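Local coordinates for protein UDP-N-acetylglucosamine 4,6-dehydratase (Vibrio fischeri, PDB 3PVZ) that probably acts as a lyase, a UDP-N-acetylglucosamine 4,6-dehydratase of the polysaccharide synthase family, and binds NAD in a Rossmann-type domain, at residues Phe38-Gly43 and Ala50-Ile55; Phe94-Gly99 and Asp104-Ala109; Lys147-Ser152 and Ile193-Ala198. All blocks are in the same frame, centred on the assembly; numbering follows the deposited sequence.

How the contacts relate
Along the chain the three contacts follow one another in series, none nested in or crossing another. Contact 1 closes a short loop between strand 37-41 and helix 46-56: six residues, four of them already helical, separate its segments. Contact 2 spans only four residues, folding the loop after edge strand 90-94 back onto helix 101-109. Contact 3 reaches across forty residues, bringing helix 131-154 against strand 194-198. The three adjoin where Leu41 packs on both Ile98 and Thr148, and Lys147 of contact 3 holds Asp104 and Ile98 of contact 2. Contacts 1 and 2 both touch NAD, whereas contacts 1 and 3 reach the same large sheet at different strands.

Contact 1 of 3, residues Phe38-Gly43 and Ala50-Ile55; sequences FLVLGG and AVTKEI. With NAD (nicotinamide-adenine-dinucleotide), chain E.
Phe38 and Ile55 meet at one end of the first beta-alpha-beta unit of the Rossmann fold, where strand 37-41 is covered by helix 46-56. The two short axes lie 9.6 Å apart and run nearly antiparallel, at 164°, as expected when a tight turn joins strand to helix. Ile55 sets both its branches on the same side of the aromatic ring. Its CG2 sits over the face in a CH-pi contact, 3.9 Å from the Phe38 ring centroid, while Ile55 CD1 reaches Phe38 CD1 at 3.5 Å. With CG1 of Ile55 anti to the carbonyl carbon (chi1 -60°), CG2 is directed over the ring and CG1 carries CD1 toward Phe38 CD1 and Val40. There Ile55 CD1 meets Val40 CG2 at 4.0 Å, the two side chains running alongside in opposite senses.

Val40 fills the middle, its short fork sending CG2 to Ile55 and CG1 to Val51, with Val40 CG1 4.0 Å from Val51 CG1. Val40 CG1 also lies 3.6 Å from Thr52 OG1. Thr52 can face this apolar surface because its hydroxyl is hydrogen-bonded to Gly48 O, one turn back. Beyond the strand, Gly42 takes a positive phi of 63°, readily adopted without a side chain, and its slim backbone comes up to the cofactor ribose, Gly42 CA lying 3.7 Å from NAD O4B.

Contact 2 of 3, residues Phe94-Gly99 and Asp104-Ala109; sequences FALDIG and DAFIKA. With NA (sodium ion), chain J; NAD (nicotinamide-adenine-dinucleotide), chain E.
Asp104 OD1, which faces Ile98 O across the contact, is gripped by two groups of helix 131-154: Lys147 NZ, in a salt bridge, and Gln151 NE2. The same ammonium probably also bonds to the backbone at Ile98 O, so one lysine ties the loop to helix 101-109. On the outer side a water links Gly99 O to Asp104 OD2, the second of these bonds being weak.

Deeper in, the contact is apolar. Phe106 points its edge at the face of Phe94, with CE1 above the ring centre, the centroids 4.5 Å apart and the planes inclined at 52°. Its CG lies anti to the backbone N (chi1 159°), which carries the ring off the helix to the end of strand 90-94. Leu96 then fills the space beside the base of that ring, its CD1 3.8 Å from Phe106 CB. At the far end of the helix, Ala109 O and a water bind a sodium ion.

On its other side the loop reads the cofactor. Asp97 OD1 accepts from Gly99 N at 2.8 Å through its anti lone pair, an Asx turn that steadies the carboxylate, and takes a weak bond from NAD N6A. Ile98 N donates to NAD N1A at 3.0 Å and 162°, and Ile98 packs its CG1 and CD1 against the base. This Asp-Ile pair following the third strand is an adenine-recognition site characteristic of the short-chain dehydrogenase/reductase type of Rossmann fold.

Contact 3 of 3, residues Lys147-Ser152 and Ile193-Ala198; sequences KTIQQS and IAISTA
Ile149 meets Ile193 and Ile195 with its two branches, joining helix 131-154 to the sheet of the Rossmann domain. The tight part is at Ile193: CG2 of Ile149 touches CG2 of Ile193 at 3.9 Å, where the two side chains pass at a slant. The longer branch makes a lighter contact with the strand, Ile149 CD1 lying 4.2 Å from Ile195 CD1, and here the side chains cross at about a right angle. A chi1 of -60° aims CG2 of Ile149 at Ile193 and the CG1-CD1 arm at Ile195. Beta-branched isoleucine suits both elements, offering a broad apolar surface close to the backbone. Helix 174-189 adds Leu186 and Lys189 around Ile149, and Tyr160 of the intervening strand 159-163 lies against the same residue.

Packing is also loose at Ser152, whose CB only approaches Ile193 CD1, at 4.3 Å. Its small side chain fits this buried position because the hydroxyl is turned back to its own helix: Ser152 OG donates to Thr148 O at 2.7 Å. The same carbonyl accepts from Ser152 N at 3.0 Å, the two donors arriving from opposite faces of its plane. Toward solvent the helix carries Gln150, pointed away from the strand and only partly buried, with its amide bonded to Asp154.

No hydrogen bond crosses the contact, and the hydroxyl of Ser152, the only one among the touching residues, is satisfied within the helix, so the fit rests probably on the shapes of branched side chains.

Contact 1 of 3, residues Phe38-Gly43 and Ala50-Ile55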
loop_
_atom_site.group_PDB
_atom_site.type_symbol
_atom_site.label_atom_id
_atom_site.label_comp_id
_atom_site.label_asym_id
_atom_site.label_seq_id
_atom_site.Cartn_x
_atom_site.Cartn_y
_atom_site.Cartn_z
ATOM N N PHE A 38 19.605 2.030 12.289
ATOM C CA PHE A 38 18.692 2.675 11.366
ATOM C C PHE A 38 17.284 2.136 11.470
ATOM O O PHE A 38 17.053 0.911 11.485
ATOM C CB PHE A 38 19.130 2.547 9.896
ATOM C CG PHE A 38 20.500 3.056 9.600
ATOM C CD1 PHE A 38 20.669 4.276 8.977
ATOM C CD2 PHE A 38 21.611 2.344 9.966
ATOM C CE1 PHE A 38 21.923 4.759 8.698
ATOM C CE2 PHE A 38 22.876 2.839 9.731
ATOM C CZ PHE A 38 23.037 4.035 9.085
ATOM N N LEU A 39 16.332 3.068 11.386
ATOM C CA LEU A 39 14.932 2.785 11.252
ATOM C C LEU A 39 14.454 3.402 9.916
ATOM O O LEU A 39 14.616 4.565 9.728
ATOM C CB LEU A 39 14.188 3.432 12.431
ATOM C CG LEU A 39 12.657 3.340 12.406
ATOM C CD1 LEU A 39 12.141 1.818 12.181
ATOM C CD2 LEU A 39 12.038 4.005 13.607
ATOM N N VAL A 40 13.839 2.618 9.014
ATOM C CA VAL A 40 13.307 3.130 7.776
ATOM C C VAL A 40 11.832 2.893 7.750
ATOM O O VAL A 40 11.355 1.746 7.637
ATOM C CB VAL A 40 13.972 2.434 6.535
ATOM C CG1 VAL A 40 13.493 3.063 5.226
ATOM C CG2 VAL A 40 15.492 2.546 6.669
ATOM N N LEU A 41 11.103 3.992 7.782
ATOM C CA LEU A 41 9.678 3.999 7.692
ATOM C C LEU A 41 9.247 4.169 6.244
ATOM O O LEU A 41 9.763 4.943 5.515
ATOM C CB LEU A 41 9.155 5.178 8.516
ATOM C CG LEU A 41 9.676 5.154 9.939
ATOM C CD1 LEU A 41 9.012 6.266 10.732
ATOM C CD2 LEU A 41 9.444 3.782 10.587
ATOM N N GLY A 42 8.207 3.473 5.867
ATOM C CA GLY A 42 7.831 3.369 4.471
ATOM C C GLY A 42 8.910 2.687 3.676
ATOM O O GLY A 42 9.086 2.932 2.450
ATOM N N GLY A 43 9.607 1.788 4.347
ATOM C CA GLY A 43 10.769 1.167 3.742
ATOM C C GLY A 43 10.441 0.112 2.716
ATOM O O GLY A 43 11.350 -0.362 2.126
ATOM N N ALA A 50 14.884 1.485 -1.809
ATOM C CA ALA A 50 16.162 1.812 -2.414
ATOM C C ALA A 50 17.118 2.246 -1.340
ATOM O O ALA A 50 18.280 1.851 -1.369
ATOM C CB ALA A 50 16.047 2.880 -3.505
ATOM N N VAL A 51 16.640 3.052 -0.394
ATOM C CA VAL A 51 17.558 3.566 0.614
ATOM C C VAL A 51 17.879 2.428 1.622
ATOM O O VAL A 51 18.987 2.368 2.173
ATOM C CB VAL A 51 17.008 4.781 1.305
ATOM C CG1 VAL A 51 15.798 4.382 2.188
ATOM C CG2 VAL A 51 18.154 5.449 2.123
ATOM N N THR A 52 16.943 1.494 1.791
ATOM C CA THR A 52 17.153 0.343 2.686
ATOM C C THR A 52 18.276 -0.545 2.146
ATOM O O THR A 52 19.160 -0.982 2.874
ATOM C CB THR A 52 15.845 -0.509 2.848
ATOM O OG1 THR A 52 14.803 0.277 3.449
ATOM C CG2 THR A 52 16.100 -1.741 3.762
ATOM N N LYS A 53 18.266 -0.734 0.837
ATOM C CA LYS A 53 19.344 -1.467 0.166
ATOM C C LYS A 53 20.653 -0.677 0.280
ATOM O O LYS A 53 21.653 -1.244 0.665
ATOM C CB LYS A 53 18.995 -1.718 -1.260
ATOM C CG LYS A 53 17.797 -2.638 -1.353
ATOM C CD LYS A 53 17.690 -3.310 -2.665
ATOM C CE LYS A 53 17.244 -2.363 -3.724
ATOM N NZ LYS A 53 17.085 -3.111 -5.030
ATOM N N GLU A 54 20.640 0.623 0.029
ATOM C CA GLU A 54 21.862 1.373 0.227
ATOM C C GLU A 54 22.455 1.213 1.607
ATOM O O GLU A 54 23.657 1.199 1.753
ATOM C CB GLU A 54 21.704 2.868 -0.099
ATOM C CG GLU A 54 21.468 3.141 -1.537
ATOM C CD GLU A 54 22.609 2.677 -2.411
ATOM O OE1 GLU A 54 23.724 3.182 -2.204
ATOM O OE2 GLU A 54 22.389 1.871 -3.332
ATOM N N ILE A 55 21.630 1.074 2.613
ATOM C CA ILE A 55 22.107 0.896 3.973
ATOM C C ILE A 55 22.597 -0.553 4.138
ATOM O O ILE A 55 23.723 -0.815 4.576
ATOM C CB ILE A 55 20.984 1.247 5.030
ATOM C CG1 ILE A 55 20.554 2.695 4.876
ATOM C CG2 ILE A 55 21.445 0.880 6.464
ATOM C CD1 ILE A 55 19.393 3.179 5.879
HETATM P PA NAD E . 5.565 4.874 -2.447
HETATM O O1A NAD E . 4.084 4.861 -2.640
HETATM O O2A NAD E . 6.206 3.822 -3.301
HETATM O O5B NAD E . 5.972 4.318 -1.014
HETATM C C5B NAD E . 5.343 4.963 0.114
HETATM C C4B NAD E . 5.423 3.891 1.206
HETATM O O4B NAD E . 4.881 4.331 2.434
HETATM C C3B NAD E . 4.623 2.622 0.771
HETATM O O3B NAD E . 5.419 1.458 0.855
HETATM C C2B NAD E . 3.446 2.607 1.774
HETATM O O2B NAD E . 2.883 1.321 2.004
HETATM C C1B NAD E . 4.175 3.248 2.978
HETATM N N9A NAD E . 3.220 3.779 3.940
HETATM C C8A NAD E . 2.232 4.653 3.704
HETATM N N7A NAD E . 1.534 4.868 4.771
HETATM C C5A NAD E . 2.137 4.176 5.785
HETATM C C6A NAD E . 1.868 3.996 7.138
HETATM N N6A NAD E . 0.822 4.709 7.671
HETATM N N1A NAD E . 2.637 3.200 7.874
HETATM C C2A NAD E . 3.651 2.538 7.326
HETATM N N3A NAD E . 3.920 2.660 6.050
HETATM C C4A NAD E . 3.204 3.455 5.267
HETATM O O3 NAD E . 6.112 6.366 -2.703
HETATM P PN NAD E . 7.660 6.576 -3.164
HETATM O O1N NAD E . 7.736 6.700 -4.677
HETATM O O2N NAD E . 8.700 5.677 -2.634
HETATM O O5D NAD E . 7.845 8.149 -2.694
HETATM C C5D NAD E . 8.102 8.248 -1.301
HETATM C C4D NAD E . 8.216 9.729 -0.919
HETATM O O4D NAD E . 9.014 10.446 -1.913
HETATM C C3D NAD E . 6.820 10.390 -0.951
HETATM O O3D NAD E . 6.706 11.509 -0.043
HETATM C C2D NAD E . 6.761 10.992 -2.372
HETATM O O2D NAD E . 5.841 12.090 -2.468
HETATM C C1D NAD E . 8.201 11.471 -2.549
HETATM N N1N NAD E . 8.559 11.666 -3.963
HETATM C C2N NAD E . 8.509 10.611 -4.785
HETATM C C3N NAD E . 8.849 10.732 -6.116
HETATM C C7N NAD E . 8.773 9.589 -7.041
HETATM O O7N NAD E . 9.021 9.824 -8.222
HETATM N N7N NAD E . 8.420 8.355 -6.651
HETATM C C4N NAD E . 9.258 11.995 -6.613
HETATM C C5N NAD E . 9.312 13.058 -5.728
HETATM C C6N NAD E . 8.944 12.871 -4.394
#

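Contact 2 of 3, residues Phe94-Gly99 and Asp104-Ala109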
loop_
_atom_site.group_PDB
_atom_site.type_symbol
_atom_site.label_atom_id
_atom_site.label_comp_id
_atom_site.label_asym_id
_atom_site.label_seq_id
_atom_site.Cartn_x
_atom_site.Cartn_y
_atom_site.Cartn_z
ATOM N N PHE A 94 8.860 -5.206 9.804
ATOM C CA PHE A 94 7.670 -5.116 10.629
ATOM C C PHE A 94 6.617 -4.478 9.760
ATOM O O PHE A 94 6.747 -3.309 9.364
ATOM C CB PHE A 94 7.915 -4.154 11.870
ATOM C CG PHE A 94 9.019 -4.625 12.816
ATOM C CD1 PHE A 94 8.745 -5.509 13.833
ATOM C CD2 PHE A 94 10.336 -4.227 12.628
ATOM C CE1 PHE A 94 9.749 -5.998 14.655
ATOM C CE2 PHE A 94 11.347 -4.660 13.440
ATOM C CZ PHE A 94 11.066 -5.555 14.480
ATOM N N ALA A 95 5.533 -5.200 9.508
ATOM C CA ALA A 95 4.470 -4.712 8.625
ATOM C C ALA A 95 3.464 -3.916 9.437
ATOM O O ALA A 95 2.335 -4.353 9.630
ATOM C CB ALA A 95 3.765 -5.906 7.908
ATOM N N LEU A 96 3.879 -2.750 9.903
ATOM C CA LEU A 96 3.094 -1.950 10.820
ATOM C C LEU A 96 2.703 -0.614 10.146
ATOM O O LEU A 96 3.390 -0.119 9.242
ATOM C CB LEU A 96 3.920 -1.677 12.058
ATOM C CG LEU A 96 4.415 -2.802 12.975
ATOM C CD1 LEU A 96 5.290 -2.200 14.156
ATOM C CD2 LEU A 96 3.259 -3.565 13.474
ATOM N N ASP A 97 1.547 -0.113 10.532
ATOM C CA ASP A 97 1.082 1.176 10.189
ATOM C C ASP A 97 1.596 2.136 11.275
ATOM O O ASP A 97 1.346 1.940 12.468
ATOM C CB ASP A 97 -0.432 1.154 10.222
ATOM C CG ASP A 97 -1.056 2.477 9.777
ATOM O OD1 ASP A 97 -0.592 3.578 10.215
ATOM O OD2 ASP A 97 -2.034 2.408 8.986
ATOM N N ILE A 98 2.263 3.187 10.858
ATOM C CA ILE A 98 2.956 4.092 11.781
ATOM C C ILE A 98 1.955 4.836 12.714
ATOM O O ILE A 98 2.327 5.269 13.823
ATOM C CB ILE A 98 3.760 5.078 10.959
ATOM C CG1 ILE A 98 4.913 4.361 10.261
ATOM C CG2 ILE A 98 4.308 6.243 11.797
ATOM C CD1 ILE A 98 5.479 5.209 9.089
ATOM N N GLY A 99 0.715 5.007 12.263
ATOM C CA GLY A 99 -0.335 5.626 13.071
ATOM C C GLY A 99 -0.941 4.767 14.180
ATOM O O GLY A 99 -1.816 5.219 14.886
ATOM N N ASP A 104 3.212 2.115 18.140
ATOM C CA ASP A 104 3.616 2.886 19.339
ATOM C C ASP A 104 4.180 1.944 20.419
ATOM O O ASP A 104 5.097 2.319 21.178
ATOM C CB ASP A 104 2.435 3.651 19.868
ATOM C CG ASP A 104 2.117 4.908 19.019
ATOM O OD1 ASP A 104 2.910 5.276 18.116
ATOM O OD2 ASP A 104 1.096 5.544 19.307
ATOM N N ALA A 105 3.654 0.732 20.450
ATOM C CA ALA A 105 4.125 -0.285 21.379
ATOM C C ALA A 105 5.492 -0.819 20.894
ATOM O O ALA A 105 6.337 -1.105 21.714
ATOM C CB ALA A 105 3.089 -1.446 21.532
ATOM N N PHE A 106 5.705 -0.860 19.578
ATOM C CA PHE A 106 7.016 -1.214 18.990
ATOM C C PHE A 106 8.057 -0.179 19.384
ATOM O O PHE A 106 9.139 -0.536 19.768
ATOM C CB PHE A 106 6.840 -1.373 17.472
ATOM C CG PHE A 106 8.083 -1.255 16.645
ATOM C CD1 PHE A 106 8.876 -2.334 16.423
ATOM C CD2 PHE A 106 8.359 -0.114 15.933
ATOM C CE1 PHE A 106 9.987 -2.253 15.570
ATOM C CE2 PHE A 106 9.487 -0.046 15.069
ATOM C CZ PHE A 106 10.290 -1.096 14.933
ATOM N N ILE A 107 7.714 1.095 19.347
ATOM C CA ILE A 107 8.637 2.158 19.756
ATOM C C ILE A 107 8.843 2.162 21.253
ATOM O O ILE A 107 9.927 2.299 21.695
ATOM C CB ILE A 107 8.138 3.527 19.321
ATOM C CG1 ILE A 107 8.140 3.559 17.791
ATOM C CG2 ILE A 107 8.995 4.708 19.970
ATOM C CD1 ILE A 107 9.502 3.554 17.136
ATOM N N LYS A 108 7.815 1.958 22.027
ATOM C CA LYS A 108 7.975 1.921 23.496
ATOM C C LYS A 108 8.905 0.759 23.950
ATOM O O LYS A 108 9.716 0.902 24.864
ATOM C CB LYS A 108 6.601 1.766 24.126
ATOM C CG LYS A 108 6.577 1.923 25.601
ATOM C CD LYS A 108 5.200 1.684 26.188
ATOM C CE LYS A 108 5.313 1.689 27.720
ATOM N NZ LYS A 108 5.515 0.368 28.270
ATOM N N ALA A 109 8.789 -0.399 23.283
ATOM C CA ALA A 109 9.611 -1.522 23.644
ATOM C C ALA A 109 11.067 -1.282 23.225
ATOM O O ALA A 109 11.992 -1.766 23.863
ATOM C CB ALA A 109 9.042 -2.856 23.026
HETATM NA NA NA J . 13.327 -1.236 25.893
HETATM P PA NAD E . 5.565 4.874 -2.447
HETATM O O1A NAD E . 4.084 4.861 -2.640
HETATM O O2A NAD E . 6.206 3.822 -3.301
HETATM O O5B NAD E . 5.972 4.318 -1.014
HETATM C C5B NAD E . 5.343 4.963 0.114
HETATM C C4B NAD E . 5.423 3.891 1.206
HETATM O O4B NAD E . 4.881 4.331 2.434
HETATM C C3B NAD E . 4.623 2.622 0.771
HETATM O O3B NAD E . 5.419 1.458 0.855
HETATM C C2B NAD E . 3.446 2.607 1.774
HETATM O O2B NAD E . 2.883 1.321 2.004
HETATM C C1B NAD E . 4.175 3.248 2.978
HETATM N N9A NAD E . 3.220 3.779 3.940
HETATM C C8A NAD E . 2.232 4.653 3.704
HETATM N N7A NAD E . 1.534 4.868 4.771
HETATM C C5A NAD E . 2.137 4.176 5.785
HETATM C C6A NAD E . 1.868 3.996 7.138
HETATM N N6A NAD E . 0.822 4.709 7.671
HETATM N N1A NAD E . 2.637 3.200 7.874
HETATM C C2A NAD E . 3.651 2.538 7.326
HETATM N N3A NAD E . 3.920 2.660 6.050
HETATM C C4A NAD E . 3.204 3.455 5.267
HETATM O O3 NAD E . 6.112 6.366 -2.703
HETATM P PN NAD E . 7.660 6.576 -3.164
HETATM O O1N NAD E . 7.736 6.700 -4.677
HETATM O O2N NAD E . 8.700 5.677 -2.634
HETATM O O5D NAD E . 7.845 8.149 -2.694
HETATM C C5D NAD E . 8.102 8.248 -1.301
HETATM C C4D NAD E . 8.216 9.729 -0.919
HETATM O O4D NAD E . 9.014 10.446 -1.913
HETATM C C3D NAD E . 6.820 10.390 -0.951
HETATM O O3D NAD E . 6.706 11.509 -0.043
HETATM C C2D NAD E . 6.761 10.992 -2.372
HETATM O O2D NAD E . 5.841 12.090 -2.468
HETATM C C1D NAD E . 8.201 11.471 -2.549
HETATM N N1N NAD E . 8.559 11.666 -3.963
HETATM C C2N NAD E . 8.509 10.611 -4.785
HETATM C C3N NAD E . 8.849 10.732 -6.116
HETATM C C7N NAD E . 8.773 9.589 -7.041
HETATM O O7N NAD E . 9.021 9.824 -8.222
HETATM N N7N NAD E . 8.420 8.355 -6.651
HETATM C C4N NAD E . 9.258 11.995 -6.613
HETATM C C5N NAD E . 9.312 13.058 -5.728
HETATM C C6N NAD E . 8.944 12.871 -4.394
HETATM O O HOH W 1 -2.009 5.269 17.921
HETATM O O HOH W 2 12.674 0.791 24.790
#

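Contact 3 of 3, residues Lys147-Ser152 and Ile193-Ala198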
loop_
_atom_site.group_PDB
_atom_site.type_symbol
_atom_site.label_atom_id
_atom_site.label_comp_id
_atom_site.label_asym_id
_atom_site.label_seq_id
_atom_site.Cartn_x
_atom_site.Cartn_y
_atom_site.Cartn_z
ATOM N N LYS A 147 4.754 12.958 14.980
ATOM C CA LYS A 147 4.868 11.979 16.062
ATOM C C LYS A 147 6.171 11.162 16.018
ATOM O O LYS A 147 6.806 10.968 17.036
ATOM C CB LYS A 147 3.651 11.024 16.088
ATOM C CG LYS A 147 3.744 9.947 17.223
ATOM C CD LYS A 147 2.670 8.905 17.110
ATOM C CE LYS A 147 2.954 7.907 15.971
ATOM N NZ LYS A 147 1.840 6.855 16.002
ATOM N N THR A 148 6.551 10.639 14.863
ATOM C CA THR A 148 7.748 9.780 14.771
ATOM C C THR A 148 9.014 10.657 15.000
ATOM O O THR A 148 10.014 10.214 15.513
ATOM C CB THR A 148 7.834 9.090 13.440
ATOM O OG1 THR A 148 7.731 10.069 12.396
ATOM C CG2 THR A 148 6.696 7.949 13.240
ATOM N N ILE A 149 8.975 11.905 14.610
ATOM C CA ILE A 149 10.058 12.816 15.024
ATOM C C ILE A 149 10.130 12.954 16.572
ATOM O O ILE A 149 11.223 12.842 17.164
ATOM C CB ILE A 149 9.958 14.223 14.387
ATOM C CG1 ILE A 149 10.029 14.114 12.856
ATOM C CG2 ILE A 149 11.146 15.099 14.849
ATOM C CD1 ILE A 149 9.632 15.388 12.145
ATOM N N GLN A 150 8.990 13.157 17.222
ATOM C CA GLN A 150 8.959 13.284 18.694
ATOM C C GLN A 150 9.464 12.002 19.361
ATOM O O GLN A 150 10.269 12.046 20.296
ATOM C CB GLN A 150 7.547 13.670 19.211
ATOM C CG GLN A 150 7.516 13.878 20.719
ATOM C CD GLN A 150 8.273 15.159 21.120
ATOM O OE1 GLN A 150 8.029 16.179 20.550
ATOM N NE2 GLN A 150 9.211 15.072 22.053
ATOM N N GLN A 151 9.088 10.829 18.798
ATOM C CA GLN A 151 9.543 9.582 19.333
ATOM C C GLN A 151 11.054 9.433 19.112
ATOM O O GLN A 151 11.750 8.788 19.897
ATOM C CB GLN A 151 8.779 8.432 18.683
ATOM C CG GLN A 151 7.319 8.465 18.963
ATOM C CD GLN A 151 6.583 7.415 18.188
ATOM O OE1 GLN A 151 6.944 7.092 17.055
ATOM N NE2 GLN A 151 5.541 6.895 18.773
ATOM N N SER A 152 11.560 9.988 18.030
ATOM C CA SER A 152 12.987 9.969 17.782
ATOM C C SER A 152 13.767 10.891 18.773
ATOM O O SER A 152 14.841 10.492 19.270
ATOM C CB SER A 152 13.256 10.388 16.338
ATOM O OG SER A 152 12.657 9.485 15.413
ATOM N N ILE A 193 16.044 18.479 17.157
ATOM C CA ILE A 193 16.823 17.410 16.567
ATOM C C ILE A 193 17.187 17.853 15.165
ATOM O O ILE A 193 16.417 18.560 14.525
ATOM C CB ILE A 193 15.989 16.088 16.505
ATOM C CG1 ILE A 193 16.843 14.895 16.053
ATOM C CG2 ILE A 193 14.818 16.250 15.588
ATOM C CD1 ILE A 193 16.129 13.521 16.201
ATOM N N ALA A 194 18.373 17.454 14.718
ATOM C CA ALA A 194 18.792 17.591 13.344
ATOM C C ALA A 194 17.838 16.858 12.350
ATOM O O ALA A 194 17.668 15.624 12.410
ATOM C CB ALA A 194 20.234 17.074 13.181
ATOM N N ILE A 195 17.264 17.636 11.432
ATOM C CA ILE A 195 16.395 17.131 10.379
ATOM C C ILE A 195 16.955 17.545 9.022
ATOM O O ILE A 195 17.242 18.733 8.785
ATOM C CB ILE A 195 14.951 17.710 10.507
ATOM C CG1 ILE A 195 14.348 17.355 11.870
ATOM C CG2 ILE A 195 14.037 17.166 9.401
ATOM C CD1 ILE A 195 12.939 17.896 12.116
ATOM N N SER A 196 17.115 16.600 8.112
ATOM C CA SER A 196 17.477 16.961 6.747
ATOM C C SER A 196 16.544 16.260 5.772
ATOM O O SER A 196 15.978 15.228 6.124
ATOM C CB SER A 196 18.949 16.630 6.460
ATOM O OG SER A 196 19.194 15.250 6.214
ATOM N N THR A 197 16.392 16.801 4.554
ATOM C CA THR A 197 15.489 16.195 3.579
ATOM C C THR A 197 16.149 16.022 2.208
ATOM O O THR A 197 17.338 16.273 2.036
ATOM C CB THR A 197 14.189 17.019 3.418
ATOM O OG1 THR A 197 14.499 18.257 2.799
ATOM C CG2 THR A 197 13.504 17.336 4.760
ATOM N N ALA A 198 15.372 15.502 1.261
ATOM C CA ALA A 198 15.726 15.476 -0.125
ATOM C C ALA A 198 14.569 15.935 -0.995
ATOM O O ALA A 198 13.421 15.776 -0.649
ATOM C CB ALA A 198 16.155 14.140 -0.514
#